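Local coordinates for protein transcription factor inhibitor I-kappa-B-beta (Mus musculus, PDB 1OY3) that inhibits the transcription factor NF-kappa-B by forming a complex with it and trapping it in the cytoplasm, at residues K169-V174 with A205-L210. Numbering follows the deposited sequence.
Sequences KDAEMV and ASVLEL
With chi1 at 168°, Val207 turns CG1 to Val174 and sets CG2, anti to the carbonyl carbon, against the start of helix 171-180 at Ala171. Val174 has nearly the same torsion (chi1 171°), and it is the CG2 branch, beside its own backbone N, that meets Val207. The two valines cross at a slant, with Val174 CG2 4.0 Å from Val207 CG1. The other methyl, Val207 CG2, stands 3.9 Å from Ala171 N and also touches Ala171 CA, so it packs mainly on the backbone at the start of the helix, with Ala171 CB slightly farther off. Here the helices come close: the CA atoms of Ala171 and Val207 are 5.2 Å apart, at a point where one of the two side chains is a single methyl.

One turn beyond Val207, Leu210 reaches across with a single branch. Its CD1 lies 3.8 Å from Ala171 CB and 3.4 Å from Ala171 O, and it also borders Val174 CB at 4.3 Å. On the exposed margin, Ser206 OG approaches Ala171 CB to 4.0 Å, a van der Waals contact.

Asp170, at the N-cap, begins helix 171-180 directly after Lys169, the positive-phi residue of the Schellman motif that closes the preceding helix. Ala171 is thus the first helical residue after the turn, and its CB lies beside helix 205-213. Behind the interface, Val207 also packs on Ala199 of helix 195-201, whereas Met173 packs on His91 and Ala94 of helix 91-97.

The contact joins the second helices of ankyrin repeats 4 and 5, an inter-repeat packing characteristic of the ankyrin stack. With no hydrogen bond across it and 240 Å² buried in total, the chemistry is consistent with cohesion by dispersion, methyl on methyl and methyl on helix-start backbone, rather than polar pairing.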
loop_
_atom_site.group_PDB
_atom_site.type_symbol
_atom_site.label_atom_id
_atom_site.label_comp_id
_atom_site.label_asym_id
_atom_site.label_seq_id
_atom_site.Cartn_x
_atom_site.Cartn_y
_atom_site.Cartn_z
ATOM N N LYS C 169 5.299 8.907 8.582
ATOM C CA LYS C 169 5.604 9.958 9.552
ATOM C C LYS C 169 6.386 11.097 8.903
ATOM O O LYS C 169 7.411 11.540 9.422
ATOM C CB LYS C 169 6.428 9.374 10.707
ATOM C CG LYS C 169 5.867 8.074 11.286
ATOM C CD LYS C 169 6.777 7.506 12.383
ATOM C CE LYS C 169 8.204 7.304 11.872
ATOM N NZ LYS C 169 9.169 6.849 12.925
ATOM N N ASP C 170 5.893 11.572 7.765
ATOM C CA ASP C 170 6.551 12.641 7.033
ATOM C C ASP C 170 5.780 13.954 7.222
ATOM O O ASP C 170 4.884 14.288 6.445
ATOM C CB ASP C 170 6.627 12.242 5.563
ATOM C CG ASP C 170 7.472 13.186 4.748
ATOM O OD1 ASP C 170 7.859 12.802 3.626
ATOM O OD2 ASP C 170 7.739 14.308 5.223
ATOM N N ALA C 171 6.142 14.689 8.269
ATOM C CA ALA C 171 5.495 15.944 8.613
ATOM C C ALA C 171 5.603 16.968 7.492
ATOM O O ALA C 171 4.631 17.643 7.160
ATOM C CB ALA C 171 6.107 16.499 9.893
ATOM N N GLU C 172 6.795 17.088 6.924
ATOM C CA GLU C 172 7.018 18.019 5.839
ATOM C C GLU C 172 6.089 17.696 4.659
ATOM O O GLU C 172 5.477 18.598 4.067
ATOM C CB GLU C 172 8.473 17.960 5.387
ATOM C CG GLU C 172 9.124 19.322 5.296
ATOM C CD GLU C 172 8.174 20.374 4.751
ATOM O OE1 GLU C 172 7.703 20.224 3.604
ATOM O OE2 GLU C 172 7.896 21.350 5.478
ATOM N N MET C 173 5.967 16.416 4.322
ATOM C CA MET C 173 5.102 16.033 3.203
ATOM C C MET C 173 3.633 16.269 3.545
ATOM O O MET C 173 2.845 16.651 2.680
ATOM C CB MET C 173 5.300 14.565 2.809
ATOM C CG MET C 173 4.577 14.220 1.484
ATOM S SD MET C 173 5.301 15.080 0.033
ATOM C CE MET C 173 6.661 13.919 -0.313
ATOM N N VAL C 174 3.272 16.043 4.805
ATOM C CA VAL C 174 1.896 16.258 5.241
ATOM C C VAL C 174 1.564 17.740 5.039
ATOM O O VAL C 174 0.479 18.086 4.571
ATOM C CB VAL C 174 1.713 15.884 6.737
ATOM C CG1 VAL C 174 0.331 16.319 7.237
ATOM C CG2 VAL C 174 1.875 14.393 6.912
ATOM N N ALA C 205 3.470 12.051 16.793
ATOM C CA ALA C 205 2.762 13.139 17.461
ATOM C C ALA C 205 2.728 14.452 16.686
ATOM O O ALA C 205 1.686 15.113 16.633
ATOM C CB ALA C 205 3.365 13.373 18.848
ATOM N N SER C 206 3.859 14.835 16.099
ATOM C CA SER C 206 3.936 16.088 15.350
ATOM C C SER C 206 3.022 16.051 14.122
ATOM O O SER C 206 2.437 17.063 13.736
ATOM C CB SER C 206 5.378 16.362 14.918
ATOM O OG SER C 206 5.725 15.582 13.788
ATOM N N VAL C 207 2.902 14.874 13.515
ATOM C CA VAL C 207 2.042 14.695 12.356
ATOM C C VAL C 207 0.602 14.732 12.855
ATOM O O VAL C 207 -0.275 15.333 12.228
ATOM C CB VAL C 207 2.338 13.338 11.649
ATOM C CG1 VAL C 207 1.254 13.020 10.616
ATOM C CG2 VAL C 207 3.696 13.407 10.972
ATOM N N LEU C 208 0.363 14.092 13.994
ATOM C CA LEU C 208 -0.973 14.071 14.585
ATOM C C LEU C 208 -1.421 15.510 14.826
ATOM O O LEU C 208 -2.568 15.883 14.537
ATOM C CB LEU C 208 -0.950 13.307 15.912
ATOM C CG LEU C 208 -2.237 13.274 16.737
ATOM C CD1 LEU C 208 -3.354 12.614 15.931
ATOM C CD2 LEU C 208 -1.984 12.513 18.037
ATOM N N GLU C 209 -0.502 16.322 15.336
ATOM C CA GLU C 209 -0.807 17.724 15.612
ATOM C C GLU C 209 -1.073 18.513 14.343
ATOM O O GLU C 209 -2.041 19.277 14.282
ATOM C CB GLU C 209 0.325 18.387 16.394
ATOM C CG GLU C 209 0.094 19.877 16.624
ATOM C CD GLU C 209 0.929 20.429 17.757
ATOM O OE1 GLU C 209 2.174 20.346 17.680
ATOM O OE2 GLU C 209 0.333 20.945 18.731
ATOM N N LEU C 210 -0.218 18.344 13.333
ATOM C CA LEU C 210 -0.422 19.053 12.068
ATOM C C LEU C 210 -1.839 18.777 11.597
ATOM O O LEU C 210 -2.597 19.699 11.290
ATOM C CB LEU C 210 0.572 18.579 10.998
ATOM C CG LEU C 210 2.007 19.109 11.094
ATOM C CD1 LEU C 210 2.868 18.501 9.980
ATOM C CD2 LEU C 210 1.996 20.636 10.998
#